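Local atomic coordinates of LbaCas13a H328A (C2c2) (Lachnospiraceae bacterium NK4A179, PDB entry 5WLH), a protein that binds a CRISPR RNA and its precursor form and, as a Cas13a nuclease, probably uses the guide to recognise target RNA and cleave RNA. Residues Asn1150-Tyr1155 with Phe1219-Asp1224; Leu1158-Lys1163 with Trp1196-Gly1201; Tyr1187-Asp1192 with Phe1212-Lys1217. One frame throughout, in Å; residues are numbered along the deposited sequence.

Interaction 1 (Asn1150-Tyr1155 with Phe1219-Asp1224)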
loop_
_atom_site.group_PDB
_atom_site.type_symbol
_atom_site.label_atom_id
_atom_site.label_comp_id
_atom_site.label_asym_id
_atom_site.label_seq_id
_atom_site.Cartn_x
_atom_site.Cartn_y
_atom_site.Cartn_z
ATOM N N ASN A 1150 -34.943 -14.622 -15.604
ATOM C CA ASN A 1150 -35.804 -13.665 -16.282
ATOM C C ASN A 1150 -35.220 -12.258 -16.193
ATOM O O ASN A 1150 -34.843 -11.798 -15.109
ATOM C CB ASN A 1150 -37.205 -13.703 -15.671
ATOM C CG ASN A 1150 -38.073 -12.554 -16.141
ATOM O OD1 ASN A 1150 -38.590 -12.573 -17.261
ATOM N ND2 ASN A 1150 -38.230 -11.539 -15.291
ATOM N N LYS A 1151 -35.148 -11.575 -17.336
ATOM C CA LYS A 1151 -34.587 -10.229 -17.418
ATOM C C LYS A 1151 -35.513 -9.349 -18.244
ATOM O O LYS A 1151 -35.957 -9.759 -19.320
ATOM C CB LYS A 1151 -33.179 -10.253 -18.032
ATOM C CG LYS A 1151 -32.133 -10.884 -17.106
ATOM C CD LYS A 1151 -30.764 -11.030 -17.770
ATOM C CE LYS A 1151 -30.672 -12.357 -18.487
ATOM N NZ LYS A 1151 -30.740 -13.453 -17.503
ATOM N N GLN A 1152 -35.805 -8.150 -17.738
ATOM C CA GLN A 1152 -36.666 -7.222 -18.463
ATOM C C GLN A 1152 -35.929 -6.595 -19.647
ATOM O O GLN A 1152 -34.696 -6.610 -19.736
ATOM C CB GLN A 1152 -37.191 -6.130 -17.533
ATOM C CG GLN A 1152 -38.352 -6.589 -16.659
ATOM C CD GLN A 1152 -39.045 -7.818 -17.219
ATOM O OE1 GLN A 1152 -39.853 -7.729 -18.148
ATOM N NE2 GLN A 1152 -38.721 -8.980 -16.662
ATOM N N ALA A 1153 -36.717 -6.026 -20.563
ATOM C CA ALA A 1153 -36.170 -5.546 -21.827
ATOM C C ALA A 1153 -35.055 -4.532 -21.611
ATOM O O ALA A 1153 -33.986 -4.642 -22.220
ATOM C CB ALA A 1153 -37.274 -4.926 -22.683
ATOM N N THR A 1154 -35.298 -3.519 -20.778
ATOM C CA THR A 1154 -34.341 -2.423 -20.649
ATOM C C THR A 1154 -33.141 -2.773 -19.779
ATOM O O THR A 1154 -32.182 -1.994 -19.725
ATOM C CB THR A 1154 -35.015 -1.178 -20.084
ATOM O OG1 THR A 1154 -35.618 -1.495 -18.819
ATOM C CG2 THR A 1154 -36.070 -0.639 -21.059
ATOM N N TYR A 1155 -33.179 -3.912 -19.093
ATOM C CA TYR A 1155 -31.978 -4.428 -18.449
ATOM C C TYR A 1155 -30.928 -4.810 -19.483
ATOM O O TYR A 1155 -29.727 -4.595 -19.265
ATOM C CB TYR A 1155 -32.362 -5.631 -17.596
ATOM C CG TYR A 1155 -31.264 -6.254 -16.768
ATOM C CD1 TYR A 1155 -30.971 -5.769 -15.504
ATOM C CD2 TYR A 1155 -30.578 -7.365 -17.224
ATOM C CE1 TYR A 1155 -29.987 -6.354 -14.715
ATOM C CE2 TYR A 1155 -29.596 -7.965 -16.446
ATOM C CZ TYR A 1155 -29.318 -7.457 -15.192
ATOM O OH TYR A 1155 -28.346 -8.053 -14.419
ATOM N N PHE A 1219 -38.114 -2.133 -13.215
ATOM C CA PHE A 1219 -37.883 -3.568 -13.092
ATOM C C PHE A 1219 -38.866 -4.188 -12.104
ATOM O O PHE A 1219 -39.078 -3.675 -10.999
ATOM C CB PHE A 1219 -36.437 -3.844 -12.656
ATOM C CG PHE A 1219 -35.375 -3.459 -13.687
ATOM C CD1 PHE A 1219 -35.694 -3.275 -15.027
ATOM C CD2 PHE A 1219 -34.047 -3.295 -13.301
ATOM C CE1 PHE A 1219 -34.712 -2.929 -15.952
ATOM C CE2 PHE A 1219 -33.060 -2.944 -14.225
ATOM C CZ PHE A 1219 -33.398 -2.757 -15.550
ATOM N N GLU A 1220 -39.489 -5.288 -12.519
ATOM C CA GLU A 1220 -40.499 -5.950 -11.703
ATOM C C GLU A 1220 -39.916 -6.993 -10.763
ATOM O O GLU A 1220 -40.468 -7.210 -9.677
ATOM C CB GLU A 1220 -41.545 -6.613 -12.601
ATOM C CG GLU A 1220 -42.428 -5.645 -13.365
ATOM C CD GLU A 1220 -43.893 -5.917 -13.108
ATOM O OE1 GLU A 1220 -44.193 -6.429 -12.012
ATOM O OE2 GLU A 1220 -44.732 -5.642 -13.989
ATOM N N ASN A 1221 -38.819 -7.645 -11.150
ATOM C CA ASN A 1221 -38.254 -8.746 -10.377
ATOM C C ASN A 1221 -37.436 -8.285 -9.175
ATOM O O ASN A 1221 -36.924 -9.133 -8.435
ATOM C CB ASN A 1221 -37.394 -9.634 -11.283
ATOM C CG ASN A 1221 -36.591 -8.837 -12.295
ATOM O OD1 ASN A 1221 -36.384 -7.633 -12.137
ATOM N ND2 ASN A 1221 -36.137 -9.509 -13.348
ATOM N N THR A 1222 -37.300 -6.980 -8.958
ATOM C CA THR A 1222 -36.614 -6.469 -7.781
ATOM C C THR A 1222 -37.270 -5.165 -7.348
ATOM O O THR A 1222 -38.049 -4.558 -8.087
ATOM C CB THR A 1222 -35.113 -6.247 -8.039
ATOM O OG1 THR A 1222 -34.502 -5.692 -6.864
ATOM C CG2 THR A 1222 -34.899 -5.294 -9.219
ATOM N N SER A 1223 -36.944 -4.745 -6.128
ATOM C CA SER A 1223 -37.226 -3.390 -5.687
ATOM C C SER A 1223 -35.989 -2.501 -5.665
ATOM O O SER A 1223 -36.133 -1.280 -5.534
ATOM C CB SER A 1223 -37.873 -3.401 -4.293
ATOM O OG SER A 1223 -39.159 -3.994 -4.335
ATOM N N ASP A 1224 -34.784 -3.073 -5.798
ATOM C CA ASP A 1224 -33.546 -2.285 -5.772
ATOM C C ASP A 1224 -32.485 -3.044 -6.576
ATOM O O ASP A 1224 -31.701 -3.819 -6.021
ATOM C CB ASP A 1224 -33.085 -2.012 -4.345
ATOM C CG ASP A 1224 -31.933 -1.008 -4.277
ATOM O OD1 ASP A 1224 -31.207 -0.860 -5.281
ATOM O OD2 ASP A 1224 -31.760 -0.348 -3.229
#

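Interaction 2 (Leu1158-Lys1163 with Trp1196-Gly1201)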
loop_
_atom_site.group_PDB
_atom_site.type_symbol
_atom_site.label_atom_id
_atom_site.label_comp_id
_atom_site.label_asym_id
_atom_site.label_seq_id
_atom_site.Cartn_x
_atom_site.Cartn_y
_atom_site.Cartn_z
ATOM N N LEU A 1158 -31.137 -0.680 -24.044
ATOM C CA LEU A 1158 -31.767 0.630 -23.978
ATOM C C LEU A 1158 -31.891 1.182 -25.389
ATOM O O LEU A 1158 -30.916 1.202 -26.140
ATOM C CB LEU A 1158 -30.971 1.601 -23.108
ATOM C CG LEU A 1158 -31.210 1.573 -21.601
ATOM C CD1 LEU A 1158 -30.024 2.228 -20.896
ATOM C CD2 LEU A 1158 -32.528 2.257 -21.221
ATOM N N ASP A 1159 -33.090 1.610 -25.758
ATOM C CA ASP A 1159 -33.318 2.213 -27.069
ATOM C C ASP A 1159 -33.785 3.637 -26.830
ATOM O O ASP A 1159 -34.983 3.930 -26.872
ATOM C CB ASP A 1159 -34.321 1.408 -27.867
ATOM C CG ASP A 1159 -34.535 1.963 -29.259
ATOM O OD1 ASP A 1159 -33.669 2.718 -29.748
ATOM O OD2 ASP A 1159 -35.577 1.634 -29.856
ATOM N N TYR A 1160 -32.831 4.528 -26.577
ATOM C CA TYR A 1160 -33.154 5.912 -26.255
ATOM C C TYR A 1160 -33.417 6.672 -27.543
ATOM O O TYR A 1160 -32.534 6.763 -28.402
ATOM C CB TYR A 1160 -32.024 6.569 -25.473
ATOM C CG TYR A 1160 -32.306 8.011 -25.132
ATOM C CD1 TYR A 1160 -33.313 8.344 -24.239
ATOM C CD2 TYR A 1160 -31.589 9.036 -25.727
ATOM C CE1 TYR A 1160 -33.584 9.659 -23.932
ATOM C CE2 TYR A 1160 -31.850 10.368 -25.427
ATOM C CZ TYR A 1160 -32.848 10.669 -24.525
ATOM O OH TYR A 1160 -33.129 11.978 -24.216
ATOM N N GLN A 1161 -34.627 7.212 -27.677
ATOM C CA GLN A 1161 -35.052 7.855 -28.910
ATOM C C GLN A 1161 -35.168 9.363 -28.779
ATOM O O GLN A 1161 -35.728 10.002 -29.670
ATOM C CB GLN A 1161 -36.381 7.270 -29.383
ATOM C CG GLN A 1161 -36.272 5.846 -29.903
ATOM C CD GLN A 1161 -37.532 5.036 -29.648
ATOM O OE1 GLN A 1161 -38.602 5.595 -29.395
ATOM N NE2 GLN A 1161 -37.412 3.710 -29.714
ATOM N N GLY A 1162 -34.646 9.951 -27.702
ATOM C CA GLY A 1162 -34.560 11.398 -27.604
ATOM C C GLY A 1162 -33.688 12.011 -28.686
ATOM O O GLY A 1162 -33.262 11.310 -29.607
ATOM N N LYS A 1163 -33.405 13.316 -28.596
ATOM C CA LYS A 1163 -32.613 13.958 -29.646
ATOM C C LYS A 1163 -31.198 13.398 -29.692
ATOM O O LYS A 1163 -30.640 13.194 -30.777
ATOM C CB LYS A 1163 -32.578 15.474 -29.450
ATOM C CG LYS A 1163 -32.085 16.217 -30.690
ATOM C CD LYS A 1163 -32.028 17.726 -30.493
ATOM C CE LYS A 1163 -31.574 18.433 -31.777
ATOM N NZ LYS A 1163 -31.589 17.538 -32.967
ATOM N N TRP A 1196 -38.079 9.784 -20.325
ATOM C CA TRP A 1196 -36.689 9.377 -20.518
ATOM C C TRP A 1196 -35.834 10.556 -20.934
ATOM O O TRP A 1196 -36.239 11.397 -21.748
ATOM C CB TRP A 1196 -36.574 8.288 -21.572
ATOM C CG TRP A 1196 -36.999 6.969 -21.082
ATOM C CD1 TRP A 1196 -38.231 6.394 -21.228
ATOM C CD2 TRP A 1196 -36.198 6.037 -20.350
ATOM N NE1 TRP A 1196 -38.245 5.150 -20.623
ATOM C CE2 TRP A 1196 -37.009 4.911 -20.077
ATOM C CE3 TRP A 1196 -34.882 6.055 -19.880
ATOM C CZ2 TRP A 1196 -36.540 3.806 -19.365
ATOM C CZ3 TRP A 1196 -34.411 4.948 -19.180
ATOM C CH2 TRP A 1196 -35.243 3.843 -18.921
ATOM N N THR A 1197 -34.630 10.602 -20.379
ATOM C CA THR A 1197 -33.655 11.597 -20.761
ATOM C C THR A 1197 -32.288 10.949 -20.653
ATOM O O THR A 1197 -32.153 9.812 -20.197
ATOM C CB THR A 1197 -33.755 12.848 -19.888
ATOM O OG1 THR A 1197 -32.931 13.887 -20.443
ATOM C CG2 THR A 1197 -33.329 12.546 -18.455
ATOM N N VAL A 1198 -31.279 11.675 -21.116
ATOM C CA VAL A 1198 -29.889 11.268 -20.944
ATOM C C VAL A 1198 -29.144 12.450 -20.343
ATOM O O VAL A 1198 -29.345 13.595 -20.764
ATOM C CB VAL A 1198 -29.257 10.802 -22.271
ATOM C CG1 VAL A 1198 -29.363 11.874 -23.353
ATOM C CG2 VAL A 1198 -27.789 10.378 -22.057
ATOM N N SER A 1199 -28.330 12.182 -19.319
ATOM C CA SER A 1199 -27.576 13.239 -18.667
ATOM C C SER A 1199 -26.352 13.612 -19.502
ATOM O O SER A 1199 -26.032 12.970 -20.505
ATOM C CB SER A 1199 -27.130 12.788 -17.284
ATOM O OG SER A 1199 -26.206 11.716 -17.416
ATOM N N ASP A 1200 -25.653 14.657 -19.071
ATOM C CA ASP A 1200 -24.391 14.977 -19.725
ATOM C C ASP A 1200 -23.242 14.139 -19.177
ATOM O O ASP A 1200 -22.122 14.226 -19.688
ATOM C CB ASP A 1200 -24.080 16.488 -19.630
ATOM C CG ASP A 1200 -23.828 16.989 -18.203
ATOM O OD1 ASP A 1200 -23.805 16.203 -17.241
ATOM O OD2 ASP A 1200 -23.657 18.219 -18.039
ATOM N N GLY A 1201 -23.500 13.324 -18.156
ATOM C CA GLY A 1201 -22.494 12.446 -17.603
ATOM C C GLY A 1201 -21.601 13.072 -16.565
ATOM O O GLY A 1201 -20.819 12.350 -15.930
#

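Interaction 3 (Tyr1187-Asp1192 with Phe1212-Lys1217)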
loop_
_atom_site.group_PDB
_atom_site.type_symbol
_atom_site.label_atom_id
_atom_site.label_comp_id
_atom_site.label_asym_id
_atom_site.label_seq_id
_atom_site.Cartn_x
_atom_site.Cartn_y
_atom_site.Cartn_z
ATOM N N TYR A 1187 -28.769 7.138 -18.769
ATOM C CA TYR A 1187 -30.119 7.215 -19.323
ATOM C C TYR A 1187 -31.100 6.878 -18.218
ATOM O O TYR A 1187 -30.916 5.884 -17.511
ATOM C CB TYR A 1187 -30.300 6.243 -20.485
ATOM C CG TYR A 1187 -29.359 6.521 -21.623
ATOM C CD1 TYR A 1187 -28.063 6.031 -21.601
ATOM C CD2 TYR A 1187 -29.750 7.306 -22.695
ATOM C CE1 TYR A 1187 -27.189 6.291 -22.625
ATOM C CE2 TYR A 1187 -28.883 7.576 -23.738
ATOM C CZ TYR A 1187 -27.589 7.078 -23.687
ATOM O OH TYR A 1187 -26.696 7.339 -24.694
ATOM N N TYR A 1188 -32.127 7.703 -18.055
ATOM C CA TYR A 1188 -33.034 7.485 -16.935
ATOM C C TYR A 1188 -34.324 8.239 -17.204
ATOM O O TYR A 1188 -34.406 9.055 -18.124
ATOM C CB TYR A 1188 -32.430 7.947 -15.610
ATOM C CG TYR A 1188 -32.101 9.411 -15.565
ATOM C CD1 TYR A 1188 -30.918 9.901 -16.123
ATOM C CD2 TYR A 1188 -32.969 10.312 -14.969
ATOM C CE1 TYR A 1188 -30.630 11.247 -16.092
ATOM C CE2 TYR A 1188 -32.681 11.650 -14.911
ATOM C CZ TYR A 1188 -31.510 12.117 -15.486
ATOM O OH TYR A 1188 -31.231 13.467 -15.443
ATOM N N VAL A 1189 -35.327 7.961 -16.379
ATOM C CA VAL A 1189 -36.597 8.674 -16.452
ATOM C C VAL A 1189 -36.541 9.775 -15.411
ATOM O O VAL A 1189 -36.398 9.513 -14.202
ATOM C CB VAL A 1189 -37.796 7.737 -16.239
ATOM C CG1 VAL A 1189 -39.110 8.550 -16.276
ATOM C CG2 VAL A 1189 -37.817 6.689 -17.315
ATOM N N ASP A 1190 -36.612 11.013 -15.887
ATOM C CA ASP A 1190 -36.421 12.162 -15.025
ATOM C C ASP A 1190 -37.534 12.264 -13.992
ATOM O O ASP A 1190 -38.698 11.975 -14.279
ATOM C CB ASP A 1190 -36.368 13.443 -15.850
ATOM C CG ASP A 1190 -36.273 14.666 -14.985
ATOM O OD1 ASP A 1190 -35.220 14.837 -14.334
ATOM O OD2 ASP A 1190 -37.255 15.442 -14.934
ATOM N N LYS A 1191 -37.154 12.699 -12.789
ATOM C CA LYS A 1191 -38.087 12.818 -11.680
ATOM C C LYS A 1191 -39.270 13.710 -12.048
ATOM O O LYS A 1191 -40.430 13.337 -11.860
ATOM C CB LYS A 1191 -37.356 13.391 -10.458
ATOM C CG LYS A 1191 -36.209 12.537 -9.851
ATOM C CD LYS A 1191 -34.864 12.493 -10.647
ATOM C CE LYS A 1191 -33.754 12.076 -9.665
ATOM N NZ LYS A 1191 -32.568 11.430 -10.229
ATOM N N ASP A 1192 -38.986 14.891 -12.592
ATOM C CA ASP A 1192 -40.004 15.920 -12.749
ATOM C C ASP A 1192 -40.779 15.793 -14.053
ATOM O O ASP A 1192 -41.985 16.055 -14.080
ATOM C CB ASP A 1192 -39.354 17.303 -12.658
ATOM C CG ASP A 1192 -38.454 17.437 -11.443
ATOM O OD1 ASP A 1192 -38.908 17.102 -10.326
ATOM O OD2 ASP A 1192 -37.288 17.856 -11.610
ATOM N N PHE A 1212 -29.610 6.068 -11.739
ATOM C CA PHE A 1212 -29.629 4.630 -11.971
ATOM C C PHE A 1212 -30.886 4.003 -11.397
ATOM O O PHE A 1212 -31.515 3.153 -12.040
ATOM C CB PHE A 1212 -28.404 3.979 -11.340
ATOM C CG PHE A 1212 -28.300 2.527 -11.616
ATOM C CD1 PHE A 1212 -28.966 1.594 -10.802
ATOM C CD2 PHE A 1212 -27.554 2.073 -12.678
ATOM C CE1 PHE A 1212 -28.866 0.251 -11.061
ATOM C CE2 PHE A 1212 -27.454 0.720 -12.942
ATOM C CZ PHE A 1212 -28.106 -0.196 -12.124
ATOM N N TYR A 1213 -31.243 4.398 -10.176
ATOM C CA TYR A 1213 -32.486 3.935 -9.570
ATOM C C TYR A 1213 -33.681 4.227 -10.470
ATOM O O TYR A 1213 -34.566 3.385 -10.622
ATOM C CB TYR A 1213 -32.664 4.584 -8.202
ATOM C CG TYR A 1213 -32.036 3.797 -7.063
ATOM C CD1 TYR A 1213 -30.660 3.851 -6.820
ATOM C CD2 TYR A 1213 -32.817 2.994 -6.229
ATOM C CE1 TYR A 1213 -30.083 3.135 -5.771
ATOM C CE2 TYR A 1213 -32.244 2.270 -5.186
ATOM C CZ TYR A 1213 -30.879 2.346 -4.961
ATOM O OH TYR A 1213 -30.308 1.624 -3.931
ATOM N N ARG A 1214 -33.708 5.405 -11.104
ATOM C CA ARG A 1214 -34.811 5.750 -11.994
ATOM C C ARG A 1214 -34.722 5.035 -13.335
ATOM O O ARG A 1214 -35.750 4.846 -13.995
ATOM C CB ARG A 1214 -34.883 7.269 -12.200
ATOM C CG ARG A 1214 -34.941 8.004 -10.873
ATOM C CD ARG A 1214 -36.333 8.525 -10.536
ATOM N NE ARG A 1214 -37.096 8.936 -11.709
ATOM C CZ ARG A 1214 -38.327 8.522 -11.998
ATOM N NH1 ARG A 1214 -38.957 7.654 -11.222
ATOM N NH2 ARG A 1214 -38.924 8.973 -13.086
ATOM N N TYR A 1215 -33.528 4.609 -13.737
ATOM C CA TYR A 1215 -33.394 3.692 -14.858
ATOM C C TYR A 1215 -33.953 2.321 -14.511
ATOM O O TYR A 1215 -34.752 1.751 -15.260
ATOM C CB TYR A 1215 -31.922 3.581 -15.263
ATOM C CG TYR A 1215 -31.539 2.269 -15.914
ATOM C CD1 TYR A 1215 -32.029 1.918 -17.166
ATOM C CD2 TYR A 1215 -30.656 1.391 -15.288
ATOM C CE1 TYR A 1215 -31.678 0.746 -17.762
ATOM C CE2 TYR A 1215 -30.295 0.213 -15.874
ATOM C CZ TYR A 1215 -30.799 -0.114 -17.108
ATOM O OH TYR A 1215 -30.437 -1.295 -17.694
ATOM N N ALA A 1216 -33.527 1.770 -13.386
ATOM C CA ALA A 1216 -33.929 0.424 -13.015
ATOM C C ALA A 1216 -35.363 0.360 -12.525
ATOM O O ALA A 1216 -35.914 -0.735 -12.416
ATOM C CB ALA A 1216 -33.001 -0.110 -11.926
ATOM N N LYS A 1217 -35.965 1.511 -12.243
ATOM C CA LYS A 1217 -37.182 1.600 -11.443
ATOM C C LYS A 1217 -38.334 0.822 -12.047
ATOM O O LYS A 1217 -39.255 0.424 -11.324
ATOM C CB LYS A 1217 -37.564 3.058 -11.277
ATOM C CG LYS A 1217 -38.356 3.347 -10.054
ATOM C CD LYS A 1217 -37.847 4.589 -9.417
ATOM C CE LYS A 1217 -38.980 5.351 -8.840
ATOM N NZ LYS A 1217 -39.741 4.427 -7.959
#

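Interaction 1 (Asn1150-Tyr1155 with Phe1219-Asp1224)
The Y1155 ring presents its edge to the face of F1219 in an offset edge-to-face pair: centroids lie 5.7 Å apart and the planes stand at 67°. F1219 CE2 lies at the edge of the tyrosine ring, in its plane, with Y1155 CD1 to F1219 CE2 at 3.7 Å. At the root of the same side chain, Y1155 CB also touches F1219 CZ at 3.7 Å; CG set anti to the backbone N (chi1 -176°) carries the tyrosine inward, where its OH bonds to H1141 ND1. T1154 takes another part of the phenylalanine rim. Its OG1 sits near the ring plane, 3.3 Å from F1219 CE1, and the two side chains cross at a slant. On Q1152 it is the root of the side chain, CB, that lies 4.1 Å from F1219 CD1.

T1154 and Y1155 lie in the short helix 1153-1156, Q1152 stands at its N-cap position, and F1219 packs against this first turn. F1219 itself comes from the irregular loop that follows helix 1205-1216. Further along that loop N1221 reaches back, its ND2 3.2 Å from N1150 O; the two asparagine amides are turned 67° against each other. K1151 points the other way, its NZ bonded to the carbonyls of C1144, in the last turn of helix 1106-1145, and of N1147 and S1149 just after it. Beyond N1221 the loop folds into an ST turn, with T1222 OG1 accepting from D1224 N at 2.8 Å.

Interaction 2 (Leu1158-Lys1163 with Trp1196-Gly1201)
Y1160 and L1158 belong to strand 1157-1160, an outermost strand of a three-stranded mixed sheet, and they meet W1196, T1197 and V1198 in the second strand of the β-hairpin 1187-1189/1196-1198. The two strand segments run almost perpendicular, at 88°, with axes 9.0 Å apart at closest approach, so the sheets meet through side chains of 1158-1160 laid on side chains and backbone of 1196-1198.

Y1160 does most of the work. A chi1 of 179° holds CG trans to N and carries the ring out over the hairpin strand, bringing three of its parts into use. Over one face lies V1198: CB is offset toward the rim, and the CG1 methyl reaches Y1160 CE2 at 3.6 Å. The opposite face is covered from within the same chain segment, where the loop after the strand curls back and sets G1162 N 3.5 Å above the Y1160 ring, over its centre. At the edge, in the ring plane, sits W1196 O, 3.9 Å from Y1160 CE1. The hydroxyl end runs on to the backbone, Y1160 OH lying 3.5 Å from T1197 CA. Y1187 of the hairpin's first strand meets the same ring with planes at about 60°.

L1158 makes a second, smaller patch. Its CD2 methyl lies equally close, 3.9 Å, to W1196 CZ3 and CH2, touching the six-membered part of the indole; leucine and tryptophan cross near a right angle. Y1215 packs against both from helix 1205-1216. Past V1198 the hairpin strand leaves the contact and enters an ST turn, in which S1199 OG accepts from G1201 N at 3.2 Å and also from L1186 N, and bonds to E1203 OE2.

Interaction 3 (Tyr1187-Asp1192 with Phe1212-Lys1217)
R1214 reaches from helix 1205-1216 to the end of strand 1187-1189 and the residue after it, and binds carbonyls there. Among its polar contacts the main one is NE to V1189 O, 2.7 Å long with an N-H...O angle of 132°; the donor is tilted 22° from the carbonyl plane. NH2 adds a weak bond to the same V1189 O at 2.8 Å and another weak one to D1190 O at 3.2 Å, so one carbonyl receives two N-H groups while NH2 spans two successive residues. Bends at chi2 and chi3 fold the arginine round until NE and NH2 face the strand. D1190 holds its own turn: OD2 accepts from D1192 N in an Asx turn and also from S1193 N.

Van der Waals contacts flank these bonds. V1189 CG1 lies 3.2 Å from R1214 NH2, the two side chains crossing near a right angle, and K1191 CG packs on R1214 CD at 4.1 Å. Farther up the strand Y1215 CB rests 3.4 Å from Y1187 O, Y1188 CB and Y1215 CB form an apolar pair, and the backbones of Y1188 and Y1215 come very close, CA to CA 4.3 Å. The Y1187 carbonyl also accepts from Q1175 NE2, in helix 1171-1180.

Two like charges, K1191 and R1214, remain apart, NZ to NE 5.4 Å. Y1187 O and V1189 O both turn away from the partner strand 1196-1198, and the helix crosses at 72° along that side: a β-hairpin whose outer edge is covered by the helix that follows it in the chain.

How the interactions relate
From the N terminus, the chain leaves helix 1106-1145, makes the first half of interaction 1 and passes straight into strand 1157-1160, the first half of interaction 2. Helix 1171-1180 leads to the hairpin: strand 1187-1189 opens interaction 3, and strand 1196-1198 closes interaction 2. Helix 1205-1216 then closes interaction 3, and its trailing loop closes interaction 1. Interactions 2 and 3 therefore cross, and both are enclosed by the longer loop of interaction 1. Interaction 3 touches both others: T1197 N bonds to Y1188 O within the hairpin, while the hydroxyls of Y1215 and Y1213 reach T1154 O and D1224 OD2, respectively.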